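Local structure of porphyranase B (Zobellia galactanivorans, 3JUU) at residues Ile42-Lys46 against Trp47-Gly51; Asn175-Glu178 against Gly179-Tyr182; Pro251-Gly254 against Gly255-Ser259. The protein cleaves the sulfated red-algal polysaccharide porphyran at its (1->4) linkages between beta-D-galactose and alpha-L-galactose-6-sulfate, as a family 16 glycoside hydrolase. All blocks are in the same frame, centred on the assembly; numbering follows the deposited sequence.

Interaction 1 (Ile42-Lys46 against Trp47-Gly51); sequences IDEKK and WQISG
An Asx turn at Asp43 leads the chain into strand 47-48 of the family 16 beta-sandwich, and Asp43 and Trp47 meet where the turn becomes strand. The backbone O of Asp43 takes two N-H groups: that of Lys46, and that of Trp47 at 3.0 Å, which lies in the carbonyl plane. On the side chain, Asp43 OD1 receives Lys45 N at 3.0 Å from above the carboxylate plane, with Lys46 N as a weak second donor.

Around the indole, the Lys46 chain runs alongside in the same direction and lays CG over one face, 3.8 Å from the centroid of the five-membered ring, a CH-pi contact. Lys46 gets there because its CG is turned away from the backbone N (chi1 -172°). Its NZ then leaves the contact for the carbonyl O of Ser34, while Trp47 NE1 is hydrogen-bonded to Asp35 OD2. Ile42 crosses the tryptophan at about a right angle, CG1 coming obliquely to within 3.7 Å of Trp47 CD1, and its CG2 branch passes Ile49 CD1. Both isoleucines and the indole also touch Val99 of strand 90-101, which pairs with strand 47-48.

A leucine in place of Trp47 would probably leave Asp35 without its NE1 partner and the Lys46 methylenes without a ring to lie on.

At the exposed Glu44, water mediates the contact. Glu44 OE2 accepts from two waters; one of them accepts from Ile49 N at 2.9 Å, and the other sits 2.7 Å from Ser50 OG. The chemistry is thus divided: a buried indole with its N-H satisfied lies among aliphatic carbons, and Asp43 O and OD1 grip backbone N-H groups directly, whereas the Glu44 carboxylate reaches the residues just past the strand, Ile49 and Ser50, through water.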
# COMPACT_ATOMS: atom_id res chain seq x y z
N ILE A 42 -6.10 -13.93 -10.07
CA ILE A 42 -5.69 -13.70 -8.69
C ILE A 42 -6.40 -14.69 -7.77
O ILE A 42 -7.57 -15.02 -7.96
CB ILE A 42 -5.92 -12.20 -8.23
CG1 ILE A 42 -5.28 -11.94 -6.85
CG2 ILE A 42 -7.43 -11.77 -8.28
CD1 ILE A 42 -5.24 -10.41 -6.48
N ASP A 43 -5.69 -15.14 -6.74
CA ASP A 43 -6.24 -16.09 -5.79
C ASP A 43 -7.15 -15.37 -4.82
O ASP A 43 -6.68 -14.64 -3.93
CB ASP A 43 -5.02 -16.74 -5.06
CG ASP A 43 -5.41 -17.67 -3.94
OD1 ASP A 43 -6.60 -17.92 -3.72
OD2 ASP A 43 -4.48 -18.18 -3.29
N GLU A 44 -8.47 -15.56 -4.98
CA GLU A 44 -9.42 -14.87 -4.14
C GLU A 44 -9.69 -15.56 -2.83
O GLU A 44 -10.48 -15.06 -2.06
CB GLU A 44 -10.70 -14.55 -4.91
CG GLU A 44 -10.47 -13.44 -5.97
CD GLU A 44 -11.75 -13.04 -6.68
OE1 GLU A 44 -11.84 -13.37 -7.88
OE2 GLU A 44 -12.65 -12.44 -6.09
N LYS A 45 -9.02 -16.69 -2.56
CA LYS A 45 -9.07 -17.19 -1.19
C LYS A 45 -8.00 -16.43 -0.35
O LYS A 45 -8.09 -16.40 0.84
CB LYS A 45 -8.76 -18.70 -1.09
CG LYS A 45 -9.82 -19.64 -1.81
CD LYS A 45 -11.03 -20.03 -0.93
CE LYS A 45 -12.10 -18.90 -0.66
NZ LYS A 45 -13.40 -18.94 -1.44
N LYS A 46 -7.00 -15.85 -1.02
CA LYS A 46 -5.92 -15.15 -0.29
C LYS A 46 -6.20 -13.65 -0.27
O LYS A 46 -5.91 -12.93 0.74
CB LYS A 46 -4.62 -15.40 -1.00
CG LYS A 46 -3.37 -14.88 -0.24
CD LYS A 46 -2.07 -15.43 -0.95
CE LYS A 46 -1.72 -16.84 -0.49
NZ LYS A 46 -0.56 -17.32 -1.25
N TRP A 47 -6.77 -13.16 -1.37
CA TRP A 47 -6.95 -11.73 -1.60
C TRP A 47 -8.40 -11.38 -1.81
O TRP A 47 -9.14 -12.18 -2.47
CB TRP A 47 -6.14 -11.29 -2.82
CG TRP A 47 -4.69 -11.65 -2.74
CD1 TRP A 47 -4.04 -12.62 -3.47
CD2 TRP A 47 -3.68 -11.03 -1.90
NE1 TRP A 47 -2.68 -12.65 -3.13
CE2 TRP A 47 -2.44 -11.70 -2.16
CE3 TRP A 47 -3.71 -10.00 -0.93
CZ2 TRP A 47 -1.19 -11.35 -1.49
CZ3 TRP A 47 -2.48 -9.64 -0.26
CH2 TRP A 47 -1.24 -10.33 -0.54
N GLN A 48 -8.78 -10.20 -1.34
CA GLN A 48 -10.17 -9.66 -1.51
C GLN A 48 -10.04 -8.54 -2.51
O GLN A 48 -9.30 -7.57 -2.29
CB GLN A 48 -10.81 -9.15 -0.20
CG GLN A 48 -12.22 -8.63 -0.34
CD GLN A 48 -12.82 -8.38 0.99
OE1 GLN A 48 -12.15 -7.84 1.91
NE2 GLN A 48 -14.09 -8.74 1.13
N ILE A 49 -10.78 -8.65 -3.60
CA ILE A 49 -10.78 -7.56 -4.61
C ILE A 49 -12.19 -6.95 -4.84
O ILE A 49 -12.30 -6.01 -5.62
CB ILE A 49 -10.20 -8.06 -5.93
CG1 ILE A 49 -11.11 -9.13 -6.62
CG2 ILE A 49 -8.70 -8.60 -5.69
CD1 ILE A 49 -10.64 -9.51 -8.08
N SER A 50 -13.22 -7.51 -4.18
CA SER A 50 -14.61 -6.99 -4.26
C SER A 50 -15.23 -7.40 -2.96
O SER A 50 -14.74 -8.38 -2.33
CB SER A 50 -15.39 -7.64 -5.47
OG SER A 50 -15.46 -9.03 -5.28
N GLY A 51 -16.33 -6.76 -2.58
CA GLY A 51 -17.06 -7.06 -1.34
C GLY A 51 -16.44 -6.40 -0.12
O GLY A 51 -16.96 -6.53 1.00
O HOH W 1 -12.41 -11.03 -3.73
O HOH W 2 -14.33 -10.51 -7.23

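Interaction 2 (Asn175-Glu178 against Gly179-Tyr182); sequences NIPE and GCEY. With SO4 (sulfate ion), chain G.
Chi1 of -65° at Ile176 sets its CG2 branch anti to the backbone N, from where this methyl reaches Cys180 and Tyr182, and chi1 of -74° at Cys180 places SG beside its own backbone N, turned to the ring of Pro177. The methyl lies 3.9 Å from Cys180 CB and slightly farther from Tyr182 CB, while the other branch of Ile176 ends with CD1 3.6 Å from the carbonyl O of Tyr182. Sulfur and proline meet at 3.7 Å between Cys180 SG and Pro177 CB.

Pro177 and Cys180 are the first and last residues of a type II beta turn, with Ile176 and Tyr182 on its flanks, at the end of the hairpin-like connection between antiparallel strands 166-174 and 185-192. The turn is closed by Cys180 N, which donates to Pro177 O at 3.0 Å with the donor tilted 28° from the carbonyl plane. Gly179 holds a positive phi, where a CB would be jammed against the carbonyl O of Glu178. Beyond the turn, Glu181 is the centre of an inverse gamma turn.

Cys180 SG forms a disulfide with Cys137, and the Tyr182 ring makes a cation-pi contact with Arg140, whose side chain also touches Ile176 and Pro177. At the start of the loop Asn175 ND2 donates to O3 of a sulfate ion at 3.1 Å; Arg174 also binds this ion, which probably comes from the crystallisation liquor.

The contact thus combines one backbone bond with a small apolar patch on the surface, and the covalent tie to Cys137 is likely to restrain the exposed loop more firmly than those weak contacts could alone.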
# COMPACT_ATOMS: atom_id res chain seq x y z
N ASN A 175 -9.39 7.53 14.95
CA ASN A 175 -10.61 6.77 15.37
C ASN A 175 -10.50 6.18 16.79
O ASN A 175 -10.95 5.04 17.10
CB ASN A 175 -10.98 5.67 14.37
CG ASN A 175 -11.20 6.19 12.99
OD1 ASN A 175 -11.72 7.29 12.82
ND2 ASN A 175 -10.73 5.43 11.98
N ILE A 176 -9.90 6.93 17.71
CA ILE A 176 -9.62 6.29 18.99
C ILE A 176 -10.88 6.39 19.90
O ILE A 176 -11.44 7.51 20.07
CB ILE A 176 -8.43 6.97 19.69
CG1 ILE A 176 -7.15 6.77 18.86
CG2 ILE A 176 -8.24 6.50 21.16
CD1 ILE A 176 -6.34 7.99 19.04
N PRO A 177 -11.34 5.24 20.48
CA PRO A 177 -12.54 5.31 21.34
C PRO A 177 -12.31 6.20 22.56
O PRO A 177 -11.24 6.16 23.17
CB PRO A 177 -12.74 3.86 21.82
CG PRO A 177 -12.07 3.03 20.71
CD PRO A 177 -10.88 3.85 20.28
N GLU A 178 -13.34 6.96 22.93
CA GLU A 178 -13.23 7.84 24.10
C GLU A 178 -12.89 7.00 25.35
O GLU A 178 -13.33 5.86 25.48
CB GLU A 178 -14.46 8.77 24.21
CG GLU A 178 -15.62 8.24 25.00
CD GLU A 178 -15.72 8.91 26.35
OE1 GLU A 178 -16.67 9.71 26.53
OE2 GLU A 178 -14.83 8.67 27.23
N GLY A 179 -11.99 7.52 26.20
CA GLY A 179 -11.46 6.74 27.32
C GLY A 179 -10.24 5.85 27.07
O GLY A 179 -9.67 5.32 28.01
N CYS A 180 -9.84 5.65 25.82
CA CYS A 180 -8.71 4.82 25.52
C CYS A 180 -7.45 5.69 25.50
O CYS A 180 -7.50 6.73 24.88
CB CYS A 180 -8.94 4.15 24.15
SG CYS A 180 -10.19 2.82 24.24
N GLU A 181 -6.39 5.28 26.19
CA GLU A 181 -5.18 6.12 26.41
C GLU A 181 -4.24 6.00 25.21
O GLU A 181 -3.15 5.42 25.34
CB GLU A 181 -4.33 5.58 27.59
CG GLU A 181 -5.11 5.10 28.73
CD GLU A 181 -5.45 6.24 29.58
OE1 GLU A 181 -5.67 7.33 28.98
OE2 GLU A 181 -5.44 6.05 30.82
N TYR A 182 -4.67 6.47 24.06
CA TYR A 182 -3.79 6.44 22.87
C TYR A 182 -3.87 7.82 22.26
O TYR A 182 -4.90 8.47 22.32
CB TYR A 182 -4.28 5.38 21.89
CG TYR A 182 -4.10 4.01 22.43
CD1 TYR A 182 -2.85 3.42 22.42
CD2 TYR A 182 -5.17 3.34 23.06
CE1 TYR A 182 -2.67 2.15 22.96
CE2 TYR A 182 -5.00 2.06 23.60
CZ TYR A 182 -3.74 1.50 23.55
OH TYR A 182 -3.53 0.27 24.09
S SO4 G . -10.77 4.78 8.16
O1 SO4 G . -11.20 5.17 6.86
O2 SO4 G . -9.66 3.84 8.11
O3 SO4 G . -10.53 6.01 8.93
O4 SO4 G . -11.78 3.87 8.65

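Interaction 3 (Pro251-Gly254 against Gly255-Ser259); sequences PKDG and GMTGS
Pro251 and Gly255 touch at the close of a type I beta turn, Pro251 to Gly254, in the surface loop that runs from strand 237-242 to helix 260-263. Among the direct hydrogen bonds, Gly254 N closes the turn on Pro251 O at 2.9 Å. Just past it Gly255 N donates to Asp253 OD1 at 2.8 Å, arriving from well above the carboxylate plane. A chi1 of 68° folds the Asp253 carboxylate back over the chain to receive it.

The packing is tight: Pro251 CG stands 3.5 Å from Gly255 CA, and a CB on Gly255 would clash with Pro251 CD. Gly254 and Gly255 both have positive phi. Pro251 and Met256 also touch Phe120 of another loop.

Two waters bridge further polar groups. One donates to Asp253 O and accepts from Met256 N, each at 2.8 Å, joining backbone to backbone. The second donates to the other carboxylate oxygen, Asp253 OD2, and lies 2.6 Å from Thr257 OG1, spanning two side chains that cross at about a right angle.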
# COMPACT_ATOMS: atom_id res chain seq x y z
N PRO A 251 -7.05 15.55 -14.25
CA PRO A 251 -6.50 16.52 -15.24
C PRO A 251 -7.53 16.85 -16.33
O PRO A 251 -8.51 16.13 -16.50
CB PRO A 251 -5.35 15.74 -15.94
CG PRO A 251 -5.19 14.43 -15.18
CD PRO A 251 -6.45 14.20 -14.36
N LYS A 252 -7.26 17.86 -17.12
CA LYS A 252 -8.30 18.41 -18.03
C LYS A 252 -8.68 17.44 -19.15
O LYS A 252 -9.73 17.61 -19.81
CB LYS A 252 -7.75 19.74 -18.63
CG LYS A 252 -7.86 20.91 -17.62
CD LYS A 252 -7.21 22.18 -18.17
CE LYS A 252 -7.17 23.27 -17.07
NZ LYS A 252 -7.37 24.69 -17.65
N ASP A 253 -7.80 16.50 -19.47
CA ASP A 253 -8.08 15.52 -20.52
C ASP A 253 -8.74 14.24 -19.94
O ASP A 253 -8.97 13.28 -20.65
CB ASP A 253 -6.83 15.17 -21.36
CG ASP A 253 -5.76 14.39 -20.54
OD1 ASP A 253 -5.87 14.23 -19.30
OD2 ASP A 253 -4.78 13.93 -21.14
N GLY A 254 -9.00 14.23 -18.62
CA GLY A 254 -9.50 13.06 -17.90
C GLY A 254 -8.41 12.15 -17.29
O GLY A 254 -8.73 11.28 -16.47
N GLY A 255 -7.17 12.28 -17.74
CA GLY A 255 -6.03 11.62 -17.09
C GLY A 255 -5.85 10.17 -17.51
O GLY A 255 -4.90 9.50 -17.05
N MET A 256 -6.70 9.66 -18.43
CA MET A 256 -6.65 8.24 -18.80
C MET A 256 -6.27 7.94 -20.28
O MET A 256 -6.60 6.85 -20.80
CB MET A 256 -8.01 7.60 -18.48
CG MET A 256 -8.35 7.61 -16.95
SD MET A 256 -7.23 6.41 -16.11
CE MET A 256 -6.49 7.52 -14.79
N THR A 257 -5.55 8.86 -20.91
CA THR A 257 -5.14 8.70 -22.33
C THR A 257 -3.88 7.83 -22.47
O THR A 257 -3.47 7.49 -23.60
CB THR A 257 -4.82 10.07 -23.00
OG1 THR A 257 -3.67 10.70 -22.36
CG2 THR A 257 -6.02 10.95 -22.84
N GLY A 258 -3.24 7.47 -21.36
CA GLY A 258 -1.99 6.67 -21.43
C GLY A 258 -2.21 5.26 -21.98
O GLY A 258 -3.33 4.70 -21.97
N SER A 259 -1.11 4.63 -22.39
CA SER A 259 -1.15 3.20 -22.72
C SER A 259 -1.61 2.32 -21.54
O SER A 259 -1.62 2.78 -20.37
CB SER A 259 0.26 2.76 -23.11
OG SER A 259 1.11 2.84 -21.96
O HOH W 3 -8.77 10.57 -20.09
O HOH W 4 -4.17 11.53 -19.90

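In the fold
The three contacts are separate local turns, in series along the chain. Interaction 1 belongs to the sandwich, its centre about 16 Å from the centre of the chain, whereas interactions 2 and 3 sit on surface loops, their centres about 25 and 23 Å from it, and are farthest from each other, with centres about 43 Å apart. Nearest atoms of interaction 1 lie about 17 Å from each of the others. Each range has a side chain about 9 to 11 Å from that of a probable site residue: Gln48 about 9 Å from Trp54, a probable substrate-binding residue close by in sequence, Ile176 about 11 Å from the probable nucleophile Glu143, and Met256 about 11 Å from the probable substrate-binding Glu243.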